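Local coordinates for phosphatidylinositol 4,5-bisphosphate-binding protein SLM1 (Saccharomyces cerevisiae, PDB 4A6H) that binds phosphatidylinositol 4,5-bisphosphate, probably through this PH domain, and, together with SLM2, acts as an effector of TORC2 and calcineurin signalling in actin polarization, at residues A[12-17]-A[94-99]; A[50-55]-A[87-92]; A[58-63]-A[79-84]. All blocks are in the same frame, centred on the assembly; numbering follows the deposited sequence.

Interaction 1: residues A[12-17]-A[94-99]; sequences LERRSK and HNWVFK. With I4D (D-myo-inositol-4-phosphate), chain G; PO4 (phosphate ion), chain E.
Arg14 leaves its strand with CG beside the carbonyl carbon (chi1 -172°), and a bend at chi3 (64°) carries it over Phe98 and on to Trp96. Its CG stands 4.1 Å from the centroid of the Phe98 ring, a CH-pi contact over the face. Farther out, Arg14 CD comes to 3.3 Å from Trp96 CE3, and the guanidinium makes an off-centre cation-pi contact with the six-membered ring, the two planes 31° apart. The charged end also forms a salt bridge with Glu36, which probably helps hold it beside the indole.

The other face of the strand pair carries Glu13, Arg15, Val97 and Lys99. Glu13 and Lys99 lie side by side and point the same way; their salt bridge is long, with OE1 of Glu13 3.9 Å from NZ of Lys99, and a water bridging Glu13 OE2 to that same NZ supplements it. Val97 packs against one face of the Arg15 guanidinium, its CG2 3.6 Å from NH1 of Arg15. Both basic side chains belong to an inositol 4-phosphate pocket: Lys99 NZ gives a weak hydrogen bond to O2 of the ligand, while the modelled approach of Arg15 to O5 is too short to interpret in detail. The backbones form an antiparallel ladder. Glu13 and Lys99 are a hydrogen-bonded pair, with Lys99 N 2.7 Å from Glu13 O, and Arg15 N donates to Val97 O in a nearly straight bond of 2.8 Å.

This pairing joins the first and last strands of the PH-domain beta structure. Strand 21-29 flanks 8-16, strand 79-84 flanks 95-99, and Phe98 meets Tyr27 and Phe80 from these two neighbours.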
loop_
_atom_site.group_PDB
_atom_site.type_symbol
_atom_site.label_atom_id
_atom_site.label_comp_id
_atom_site.label_asym_id
_atom_site.label_seq_id
_atom_site.Cartn_x
_atom_site.Cartn_y
_atom_site.Cartn_z
ATOM N N LEU A 12 4.839 -17.683 -9.865
ATOM C CA LEU A 12 3.754 -18.599 -9.528
ATOM C C LEU A 12 3.315 -19.312 -10.784
ATOM O O LEU A 12 3.421 -18.770 -11.883
ATOM C CB LEU A 12 2.548 -17.848 -8.955
ATOM C CG LEU A 12 2.697 -17.199 -7.587
ATOM C CD1 LEU A 12 1.456 -16.397 -7.256
ATOM C CD2 LEU A 12 2.944 -18.284 -6.549
ATOM N N GLU A 13 2.784 -20.515 -10.621
ATOM C CA GLU A 13 2.148 -21.216 -11.723
ATOM C C GLU A 13 0.647 -21.133 -11.560
ATOM O O GLU A 13 0.127 -21.376 -10.477
ATOM C CB GLU A 13 2.590 -22.666 -11.749
ATOM C CG GLU A 13 4.071 -22.807 -12.001
ATOM C CD GLU A 13 4.504 -24.245 -12.050
ATOM O OE1 GLU A 13 4.767 -24.822 -10.972
ATOM O OE2 GLU A 13 4.574 -24.799 -13.165
ATOM N N ARG A 14 -0.061 -20.771 -12.616
ATOM C CA ARG A 14 -1.513 -20.661 -12.547
ATOM C C ARG A 14 -2.090 -21.784 -13.380
ATOM O O ARG A 14 -1.668 -21.993 -14.516
ATOM C CB ARG A 14 -1.985 -19.308 -13.082
ATOM C CG ARG A 14 -3.471 -19.048 -12.852
ATOM C CD ARG A 14 -3.936 -17.761 -13.506
ATOM N NE ARG A 14 -3.816 -17.832 -14.957
ATOM C CZ ARG A 14 -2.980 -17.089 -15.674
ATOM N NH1 ARG A 14 -2.199 -16.199 -15.075
ATOM N NH2 ARG A 14 -2.933 -17.228 -16.990
ATOM N N ARG A 15 -3.035 -22.529 -12.828
ATOM C CA ARG A 15 -3.614 -23.630 -13.584
ATOM C C ARG A 15 -4.655 -23.096 -14.554
ATOM O O ARG A 15 -5.473 -22.245 -14.206
ATOM C CB ARG A 15 -4.252 -24.673 -12.664
ATOM C CG ARG A 15 -4.685 -25.923 -13.418
ATOM C CD ARG A 15 -5.744 -26.714 -12.663
ATOM N NE ARG A 15 -5.248 -27.225 -11.389
ATOM C CZ ARG A 15 -6.002 -27.379 -10.305
ATOM N NH1 ARG A 15 -7.288 -27.055 -10.338
ATOM N NH2 ARG A 15 -5.465 -27.846 -9.186
ATOM N N SER A 16 -4.610 -23.575 -15.793
ATOM C CA SER A 16 -5.673 -23.252 -16.724
ATOM C C SER A 16 -6.636 -24.420 -16.818
ATOM O O SER A 16 -6.241 -25.536 -17.143
ATOM C CB SER A 16 -5.132 -22.939 -18.112
ATOM O OG SER A 16 -6.220 -22.824 -19.016
ATOM N N LYS A 17 -7.897 -24.132 -16.529
ATOM C CA LYS A 17 -8.976 -25.101 -16.590
ATOM C C LYS A 17 -9.190 -25.595 -18.015
ATOM O O LYS A 17 -9.660 -26.715 -18.232
ATOM C CB LYS A 17 -10.245 -24.438 -16.051
ATOM C CG LYS A 17 -11.552 -25.116 -16.394
ATOM C CD LYS A 17 -12.695 -24.292 -15.830
ATOM C CE LYS A 17 -14.053 -24.870 -16.176
ATOM N NZ LYS A 17 -15.139 -23.986 -15.669
ATOM N N HIS A 94 -16.127 -17.363 -10.083
ATOM C CA HIS A 94 -15.181 -18.358 -10.576
ATOM C C HIS A 94 -13.871 -18.334 -9.784
ATOM O O HIS A 94 -13.637 -17.438 -8.957
ATOM C CB HIS A 94 -14.943 -18.194 -12.075
ATOM C CG HIS A 94 -16.047 -18.746 -12.925
ATOM N ND1 HIS A 94 -17.318 -18.215 -12.936
ATOM C CD2 HIS A 94 -16.065 -19.780 -13.800
ATOM C CE1 HIS A 94 -18.075 -18.901 -13.773
ATOM N NE2 HIS A 94 -17.339 -19.856 -14.311
ATOM N N ASN A 95 -13.022 -19.324 -10.040
ATOM C CA ASN A 95 -11.892 -19.601 -9.160
ATOM C C ASN A 95 -10.642 -19.979 -9.927
ATOM O O ASN A 95 -10.680 -20.827 -10.814
ATOM C CB ASN A 95 -12.251 -20.736 -8.208
ATOM C CG ASN A 95 -13.457 -20.417 -7.363
ATOM O OD1 ASN A 95 -13.351 -19.705 -6.373
ATOM N ND2 ASN A 95 -14.618 -20.928 -7.763
ATOM N N TRP A 96 -9.534 -19.343 -9.574
ATOM C CA TRP A 96 -8.250 -19.654 -10.177
ATOM C C TRP A 96 -7.328 -20.311 -9.169
ATOM O O TRP A 96 -7.323 -19.959 -7.987
ATOM C CB TRP A 96 -7.608 -18.393 -10.732
ATOM C CG TRP A 96 -8.142 -18.020 -12.089
ATOM C CD1 TRP A 96 -9.165 -18.627 -12.765
ATOM C CD2 TRP A 96 -7.675 -16.963 -12.934
ATOM N NE1 TRP A 96 -9.365 -18.008 -13.977
ATOM C CE2 TRP A 96 -8.465 -16.984 -14.105
ATOM C CE3 TRP A 96 -6.676 -15.997 -12.812
ATOM C CZ2 TRP A 96 -8.277 -16.074 -15.153
ATOM C CZ3 TRP A 96 -6.491 -15.093 -13.861
ATOM C CH2 TRP A 96 -7.287 -15.143 -15.009
ATOM N N VAL A 97 -6.554 -21.282 -9.636
ATOM C CA VAL A 97 -5.695 -22.048 -8.753
ATOM C C VAL A 97 -4.249 -21.698 -9.048
ATOM O O VAL A 97 -3.824 -21.731 -10.211
ATOM C CB VAL A 97 -5.926 -23.556 -8.925
ATOM C CG1 VAL A 97 -4.947 -24.344 -8.064
ATOM C CG2 VAL A 97 -7.367 -23.917 -8.558
ATOM N N PHE A 98 -3.514 -21.327 -8.000
ATOM C CA PHE A 98 -2.108 -20.990 -8.098
ATOM C C PHE A 98 -1.251 -21.999 -7.370
ATOM O O PHE A 98 -1.660 -22.568 -6.362
ATOM C CB PHE A 98 -1.846 -19.599 -7.514
ATOM C CG PHE A 98 -2.435 -18.482 -8.329
ATOM C CD1 PHE A 98 -3.725 -18.052 -8.093
ATOM C CD2 PHE A 98 -1.701 -17.865 -9.336
ATOM C CE1 PHE A 98 -4.274 -17.024 -8.841
ATOM C CE2 PHE A 98 -2.248 -16.838 -10.083
ATOM C CZ PHE A 98 -3.532 -16.414 -9.836
ATOM N N LYS A 99 -0.051 -22.215 -7.888
ATOM C CA LYS A 99 0.875 -23.147 -7.283
ATOM C C LYS A 99 2.232 -22.479 -7.081
ATOM O O LYS A 99 2.822 -21.955 -8.023
ATOM C CB LYS A 99 1.008 -24.405 -8.146
ATOM C CG LYS A 99 1.988 -25.437 -7.594
ATOM C CD LYS A 99 1.924 -26.764 -8.351
ATOM C CE LYS A 99 2.449 -26.640 -9.760
ATOM N NZ LYS A 99 2.585 -27.992 -10.382
HETATM O O5 I4D G . -4.018 -29.455 -10.700
HETATM C C5 I4D G . -2.727 -30.267 -10.858
HETATM C C6 I4D G . -1.852 -30.202 -9.553
HETATM O O6 I4D G . -2.527 -30.352 -8.341
HETATM C C4 I4D G . -2.277 -30.686 -12.362
HETATM O O4 I4D G . -3.238 -30.901 -13.406
HETATM P P4 I4D G . -3.637 -29.971 -14.555
HETATM O O43 I4D G . -2.615 -28.956 -14.905
HETATM O O42 I4D G . -4.886 -29.273 -14.258
HETATM O O41 I4D G . -3.934 -30.833 -15.706
HETATM C C3 I4D G . -1.121 -31.620 -12.313
HETATM O O3 I4D G . -0.465 -31.582 -13.563
HETATM C C2 I4D G . -0.138 -31.256 -11.193
HETATM O O2 I4D G . 1.092 -30.695 -11.583
HETATM C C1 I4D G . -0.513 -30.881 -9.703
HETATM O O1 I4D G . 0.560 -30.716 -8.729
HETATM P P PO4 E . -14.565 -22.441 -11.778
HETATM O O1 PO4 E . -13.702 -23.671 -11.636
HETATM O O2 PO4 E . -13.840 -21.424 -12.630
HETATM O O3 PO4 E . -15.870 -22.823 -12.435
HETATM O O4 PO4 E . -14.850 -21.849 -10.422
HETATM O O HOH W 1 5.316 -22.907 -8.823
HETATM O O HOH W 2 3.799 -27.736 -12.603
HETATM O O HOH W 3 -7.337 -22.269 -12.216
#

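Interaction 2: residues A[50-55]-A[87-92]; sequences MSLALS and NGIIRR
Leu52 CD2 presses against the branched root of Ile89, only 3.5 Å from its CB and tighter than ordinary van der Waals contact. The two side chains meet at about a right angle, and the same methyl reaches Ile90, whose CD1 lies 4.0 Å away. Ile89 CG2, placed beside its own carbonyl carbon, touches both Leu52 CD2 and the sulfur of Met50; the SD of Met50 is 3.8 Å from that methyl. Met50 gets there with CG held between its backbone N and carbonyl carbon (chi1 67°) and an extended chain beyond.

In the PH fold this joins outer strand 50-53 to the loop between strands 79-84 and 95-99, two strands that are not its neighbours in the sheet. The contact is apolar and mostly side chain on side chain. Trp96 touches Met50, Ile89 and Ile90, and Leu82 touches Leu52, consistent with the loop covering one end of the apolar interior.

Toward the outer side the contact thins. Here a side chain meets backbone, Ile89 CG1 lying 3.8 Å from the O of Ser51; the Ser51 hydroxyl is hydrogen-bonded to His35. Ile89 is partly exposed and also packs on Val47 of the second subunit. The loop beyond is shaped by its own bonds: Arg92 N donates to Asn87 OD1 at 2.8 Å, from above the carbonyl plane, and Gly88 N reaches Ile90 O.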
loop_
_atom_site.group_PDB
_atom_site.type_symbol
_atom_site.label_atom_id
_atom_site.label_comp_id
_atom_site.label_asym_id
_atom_site.label_seq_id
_atom_site.Cartn_x
_atom_site.Cartn_y
_atom_site.Cartn_z
ATOM N N MET A 50 -1.682 -9.202 -16.979
ATOM C CA MET A 50 -2.988 -8.972 -16.380
ATOM C C MET A 50 -2.808 -8.355 -15.006
ATOM O O MET A 50 -1.779 -8.528 -14.353
ATOM C CB MET A 50 -3.806 -10.264 -16.282
ATOM C CG MET A 50 -3.226 -11.279 -15.320
ATOM S SD MET A 50 -4.322 -12.671 -14.925
ATOM C CE MET A 50 -3.369 -13.492 -13.649
ATOM N N SER A 51 -3.831 -7.635 -14.566
ATOM C CA SER A 51 -3.838 -7.010 -13.256
ATOM C C SER A 51 -5.159 -7.348 -12.584
ATOM O O SER A 51 -6.230 -6.913 -13.035
ATOM C CB SER A 51 -3.670 -5.490 -13.373
ATOM O OG SER A 51 -2.456 -5.163 -14.029
ATOM N N LEU A 52 -5.077 -8.126 -11.513
ATOM C CA LEU A 52 -6.254 -8.599 -10.795
ATOM C C LEU A 52 -6.557 -7.686 -9.618
ATOM O O LEU A 52 -5.788 -7.627 -8.658
ATOM C CB LEU A 52 -6.005 -10.011 -10.262
ATOM C CG LEU A 52 -5.892 -11.131 -11.283
ATOM C CD1 LEU A 52 -5.197 -12.345 -10.676
ATOM C CD2 LEU A 52 -7.253 -11.511 -11.816
ATOM N N ALA A 53 -7.691 -6.991 -9.678
ATOM C CA ALA A 53 -8.055 -6.039 -8.632
ATOM C C ALA A 53 -8.383 -6.743 -7.318
ATOM O O ALA A 53 -9.308 -7.539 -7.266
ATOM C CB ALA A 53 -9.239 -5.218 -9.085
ATOM N N LEU A 54 -7.645 -6.424 -6.260
ATOM C CA LEU A 54 -7.799 -7.110 -4.990
ATOM C C LEU A 54 -9.139 -6.783 -4.330
ATOM O O LEU A 54 -9.643 -7.578 -3.547
ATOM C CB LEU A 54 -6.651 -6.758 -4.049
ATOM C CG LEU A 54 -5.269 -7.168 -4.536
ATOM C CD1 LEU A 54 -4.222 -6.779 -3.503
ATOM C CD2 LEU A 54 -5.254 -8.655 -4.829
ATOM N N SER A 55 -9.707 -5.632 -4.678
ATOM C CA SER A 55 -10.965 -5.176 -4.090
ATOM C C SER A 55 -12.086 -6.152 -4.395
ATOM O O SER A 55 -13.103 -6.175 -3.702
ATOM C CB SER A 55 -11.332 -3.803 -4.650
ATOM O OG SER A 55 -11.574 -3.874 -6.042
ATOM N N ASN A 87 -17.207 -9.723 -11.972
ATOM C CA ASN A 87 -16.666 -9.899 -13.314
ATOM C C ASN A 87 -15.500 -8.957 -13.572
ATOM O O ASN A 87 -15.623 -7.743 -13.431
ATOM C CB ASN A 87 -17.745 -9.656 -14.373
ATOM C CG ASN A 87 -18.852 -10.688 -14.330
ATOM O OD1 ASN A 87 -18.593 -11.889 -14.312
ATOM N ND2 ASN A 87 -20.097 -10.223 -14.332
ATOM N N GLY A 88 -14.366 -9.522 -13.958
ATOM C CA GLY A 88 -13.201 -8.741 -14.328
ATOM C C GLY A 88 -12.340 -9.599 -15.232
ATOM O O GLY A 88 -12.777 -10.000 -16.308
ATOM N N ILE A 89 -11.123 -9.897 -14.789
ATOM C CA ILE A 89 -10.269 -10.854 -15.481
ATOM C C ILE A 89 -10.895 -12.236 -15.361
ATOM O O ILE A 89 -10.829 -13.048 -16.291
ATOM C CB ILE A 89 -8.854 -10.878 -14.863
ATOM C CG1 ILE A 89 -8.168 -9.518 -15.026
ATOM C CG2 ILE A 89 -8.008 -11.984 -15.477
ATOM C CD1 ILE A 89 -7.955 -9.121 -16.458
ATOM N N ILE A 90 -11.517 -12.476 -14.209
ATOM C CA ILE A 90 -12.187 -13.736 -13.902
ATOM C C ILE A 90 -13.691 -13.465 -13.834
ATOM O O ILE A 90 -14.110 -12.402 -13.373
ATOM C CB ILE A 90 -11.713 -14.301 -12.535
ATOM C CG1 ILE A 90 -10.178 -14.312 -12.441
ATOM C CG2 ILE A 90 -12.278 -15.698 -12.294
ATOM C CD1 ILE A 90 -9.630 -14.605 -11.057
ATOM N N ARG A 91 -14.502 -14.411 -14.304
ATOM C CA ARG A 91 -15.957 -14.288 -14.191
ATOM C C ARG A 91 -16.386 -14.334 -12.727
ATOM O O ARG A 91 -15.808 -15.071 -11.930
ATOM C CB ARG A 91 -16.655 -15.412 -14.963
ATOM C CG ARG A 91 -16.582 -15.286 -16.473
ATOM N N ARG A 92 -17.399 -13.548 -12.372
ATOM C CA ARG A 92 -17.900 -13.526 -11.006
ATOM C C ARG A 92 -18.208 -14.934 -10.518
ATOM O O ARG A 92 -18.888 -15.700 -11.205
ATOM C CB ARG A 92 -19.153 -12.652 -10.898
ATOM C CG ARG A 92 -19.771 -12.645 -9.505
ATOM C CD ARG A 92 -20.997 -11.746 -9.426
ATOM N NE ARG A 92 -21.997 -12.103 -10.428
ATOM C CZ ARG A 92 -22.321 -11.341 -11.468
ATOM N NH1 ARG A 92 -21.731 -10.165 -11.641
ATOM N NH2 ARG A 92 -23.241 -11.751 -12.332
#

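Interaction 3: residues A[58-63]-A[79-84]; sequences TVTEHS and KFVLHA. With I4D (D-myo-inositol-4-phosphate), chain G.
A beta bulge lies between the pairs Val59–Leu82 and His62–Phe80, where the register shifts by one residue at Thr60 and Glu61. Thr60 N donates to Val81 O, and Val81 N returns a bond to Glu61 O at 2.9 Å, so two consecutive residues of one strand serve a single residue of the other. The side chains of both also grip Val81: Thr60 OG1 lies 3.5 Å from its CG1, and Glu61 CG is 3.4 Å from its CG2.

Before the bulge, Thr58 and His83 form a hydrogen-bonded pair; OG1 of Thr58 sits near the plane of the imidazole, at its edge. His83 ND1 is hydrogen-bonded to OD1 of Asn95 on the next strand.

Within the PH-domain sheet, strand 57-62 is the outer strand beside 79-84. One face of this pair turns toward helix 103-116: Val59 touches Phe110, and Phe80 touches Leu113. Val59 CG1 lies on that face 3.7 Å from CD1 of Leu82 and reaches the Phe80 ring obliquely.

Past the bulge, Ser63 closes the ladder twice. Its N donates to Lys79 O at 2.9 Å, and its OG, beside its own backbone N (chi1 -54°), accepts from Lys79 N at 3.0 Å. The Lys79 side chain bends away at chi3 toward the bound inositol 4-phosphate, where the modelled contact of NZ with O6 is too short to be trusted.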
loop_
_atom_site.group_PDB
_atom_site.type_symbol
_atom_site.label_atom_id
_atom_site.label_comp_id
_atom_site.label_asym_id
_atom_site.label_seq_id
_atom_site.Cartn_x
_atom_site.Cartn_y
_atom_site.Cartn_z
ATOM N N THR A 58 -10.920 -12.720 -3.374
ATOM C CA THR A 58 -10.625 -13.283 -2.063
ATOM C C THR A 58 -9.762 -14.527 -2.223
ATOM O O THR A 58 -9.682 -15.100 -3.309
ATOM C CB THR A 58 -11.902 -13.678 -1.292
ATOM O OG1 THR A 58 -12.664 -14.630 -2.051
ATOM C CG2 THR A 58 -12.758 -12.457 -0.995
ATOM N N VAL A 59 -9.091 -14.937 -1.151
ATOM C CA VAL A 59 -8.428 -16.233 -1.150
ATOM C C VAL A 59 -9.194 -17.153 -0.225
ATOM O O VAL A 59 -9.501 -16.804 0.923
ATOM C CB VAL A 59 -6.922 -16.165 -0.791
ATOM C CG1 VAL A 59 -6.137 -15.517 -1.943
ATOM C CG2 VAL A 59 -6.697 -15.422 0.521
ATOM N N THR A 60 -9.537 -18.324 -0.736
ATOM C CA THR A 60 -10.485 -19.168 -0.038
ATOM C C THR A 60 -9.781 -20.367 0.585
ATOM O O THR A 60 -9.619 -20.438 1.804
ATOM C CB THR A 60 -11.632 -19.583 -0.968
ATOM O OG1 THR A 60 -11.094 -20.137 -2.173
ATOM C CG2 THR A 60 -12.482 -18.367 -1.331
ATOM N N GLU A 61 -9.348 -21.305 -0.239
ATOM C CA GLU A 61 -8.698 -22.485 0.295
ATOM C C GLU A 61 -7.239 -22.586 -0.107
ATOM O O GLU A 61 -6.777 -21.907 -1.041
ATOM C CB GLU A 61 -9.451 -23.759 -0.089
ATOM C CG GLU A 61 -9.820 -23.850 -1.541
ATOM C CD GLU A 61 -10.542 -25.137 -1.885
ATOM O OE1 GLU A 61 -10.262 -26.182 -1.260
ATOM O OE2 GLU A 61 -11.393 -25.101 -2.794
ATOM N N HIS A 62 -6.517 -23.421 0.621
ATOM C CA HIS A 62 -5.151 -23.745 0.293
ATOM C C HIS A 62 -4.809 -25.162 0.712
ATOM O O HIS A 62 -5.519 -25.797 1.502
ATOM C CB HIS A 62 -4.176 -22.740 0.917
ATOM C CG HIS A 62 -4.141 -22.781 2.410
ATOM N ND1 HIS A 62 -3.553 -23.812 3.109
ATOM C CD2 HIS A 62 -4.627 -21.923 3.339
ATOM C CE1 HIS A 62 -3.678 -23.590 4.407
ATOM N NE2 HIS A 62 -4.328 -22.452 4.573
ATOM N N SER A 63 -3.718 -25.668 0.165
ATOM C CA SER A 63 -3.266 -27.007 0.490
ATOM C C SER A 63 -2.970 -27.142 1.973
ATOM O O SER A 63 -2.521 -26.195 2.611
ATOM C CB SER A 63 -1.982 -27.348 -0.270
ATOM O OG SER A 63 -2.115 -27.164 -1.669
ATOM N N LYS A 79 -0.518 -25.153 -3.139
ATOM C CA LYS A 79 -1.558 -24.528 -3.960
ATOM C C LYS A 79 -2.518 -23.673 -3.147
ATOM O O LYS A 79 -2.738 -23.930 -1.958
ATOM C CB LYS A 79 -2.355 -25.610 -4.698
ATOM C CG LYS A 79 -1.571 -26.316 -5.786
ATOM C CD LYS A 79 -2.331 -27.504 -6.351
ATOM C CE LYS A 79 -1.910 -28.764 -5.616
ATOM N NZ LYS A 79 -2.559 -29.998 -6.130
ATOM N N PHE A 80 -3.088 -22.655 -3.789
ATOM C CA PHE A 80 -4.167 -21.879 -3.193
ATOM C C PHE A 80 -5.167 -21.428 -4.244
ATOM O O PHE A 80 -4.877 -21.449 -5.444
ATOM C CB PHE A 80 -3.646 -20.694 -2.353
ATOM C CG PHE A 80 -3.033 -19.570 -3.160
ATOM C CD1 PHE A 80 -1.696 -19.602 -3.521
ATOM C CD2 PHE A 80 -3.796 -18.469 -3.527
ATOM C CE1 PHE A 80 -1.130 -18.556 -4.258
ATOM C CE2 PHE A 80 -3.241 -17.427 -4.259
ATOM C CZ PHE A 80 -1.904 -17.476 -4.622
ATOM N N VAL A 81 -6.350 -21.032 -3.784
ATOM C CA VAL A 81 -7.426 -20.606 -4.664
ATOM C C VAL A 81 -7.732 -19.132 -4.481
ATOM O O VAL A 81 -7.897 -18.649 -3.350
ATOM C CB VAL A 81 -8.709 -21.403 -4.378
ATOM C CG1 VAL A 81 -9.835 -20.940 -5.290
ATOM C CG2 VAL A 81 -8.440 -22.901 -4.514
ATOM N N LEU A 82 -7.803 -18.429 -5.605
ATOM C CA LEU A 82 -8.213 -17.031 -5.666
ATOM C C LEU A 82 -9.607 -16.998 -6.276
ATOM O O LEU A 82 -9.822 -17.504 -7.376
ATOM C CB LEU A 82 -7.220 -16.216 -6.506
ATOM C CG LEU A 82 -7.417 -14.703 -6.563
ATOM C CD1 LEU A 82 -7.221 -14.092 -5.185
ATOM C CD2 LEU A 82 -6.438 -14.101 -7.553
ATOM N N HIS A 83 -10.554 -16.407 -5.548
ATOM C CA HIS A 83 -11.961 -16.377 -5.942
ATOM C C HIS A 83 -12.368 -14.984 -6.410
ATOM O O HIS A 83 -12.006 -13.997 -5.779
ATOM C CB HIS A 83 -12.822 -16.764 -4.737
ATOM C CG HIS A 83 -14.296 -16.703 -4.991
ATOM N ND1 HIS A 83 -14.977 -17.705 -5.649
ATOM C CD2 HIS A 83 -15.225 -15.781 -4.642
ATOM C CE1 HIS A 83 -16.260 -17.396 -5.710
ATOM N NE2 HIS A 83 -16.438 -16.236 -5.103
ATOM N N ALA A 84 -13.116 -14.900 -7.510
ATOM C CA ALA A 84 -13.604 -13.610 -8.002
ATOM C C ALA A 84 -14.999 -13.275 -7.482
ATOM O O ALA A 84 -15.934 -14.069 -7.613
ATOM C CB ALA A 84 -13.591 -13.581 -9.526
HETATM O O5 I4D G . -4.018 -29.455 -10.700
HETATM C C5 I4D G . -2.727 -30.267 -10.858
HETATM C C6 I4D G . -1.852 -30.202 -9.553
HETATM O O6 I4D G . -2.527 -30.352 -8.341
HETATM C C4 I4D G . -2.277 -30.686 -12.362
HETATM O O4 I4D G . -3.238 -30.901 -13.406
HETATM P P4 I4D G . -3.637 -29.971 -14.555
HETATM O O43 I4D G . -2.615 -28.956 -14.905
HETATM O O42 I4D G . -4.886 -29.273 -14.258
HETATM O O41 I4D G . -3.934 -30.833 -15.706
HETATM C C3 I4D G . -1.121 -31.620 -12.313
HETATM O O3 I4D G . -0.465 -31.582 -13.563
HETATM C C2 I4D G . -0.138 -31.256 -11.193
HETATM O O2 I4D G . 1.092 -30.695 -11.583
HETATM C C1 I4D G . -0.513 -30.881 -9.703
HETATM O O1 I4D G . 0.560 -30.716 -8.729
#

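From the N terminus, strand 8-16 comes first, and interaction 1 pairs it with strand 95-99, closing the longest loop and linking the two halves of the sheet. Within that span, interaction 2 joins 50-55 to 87-92, and interaction 3 pairs 58-63 with 79-84 as the innermost closure, so the three nest without crossing. Interactions 1 and 3 meet along strands 95-99 and 79-84, neighbours in the sheet, where Trp96 and Leu82 are joined by a backbone hydrogen bond, and both contribute basic residues to one inositol 4-phosphate pocket. Interaction 2 lies at the opposite end of strand 95-99 from Lys99, meeting interaction 1 through Trp96 and interaction 3 through Leu52 and Leu82.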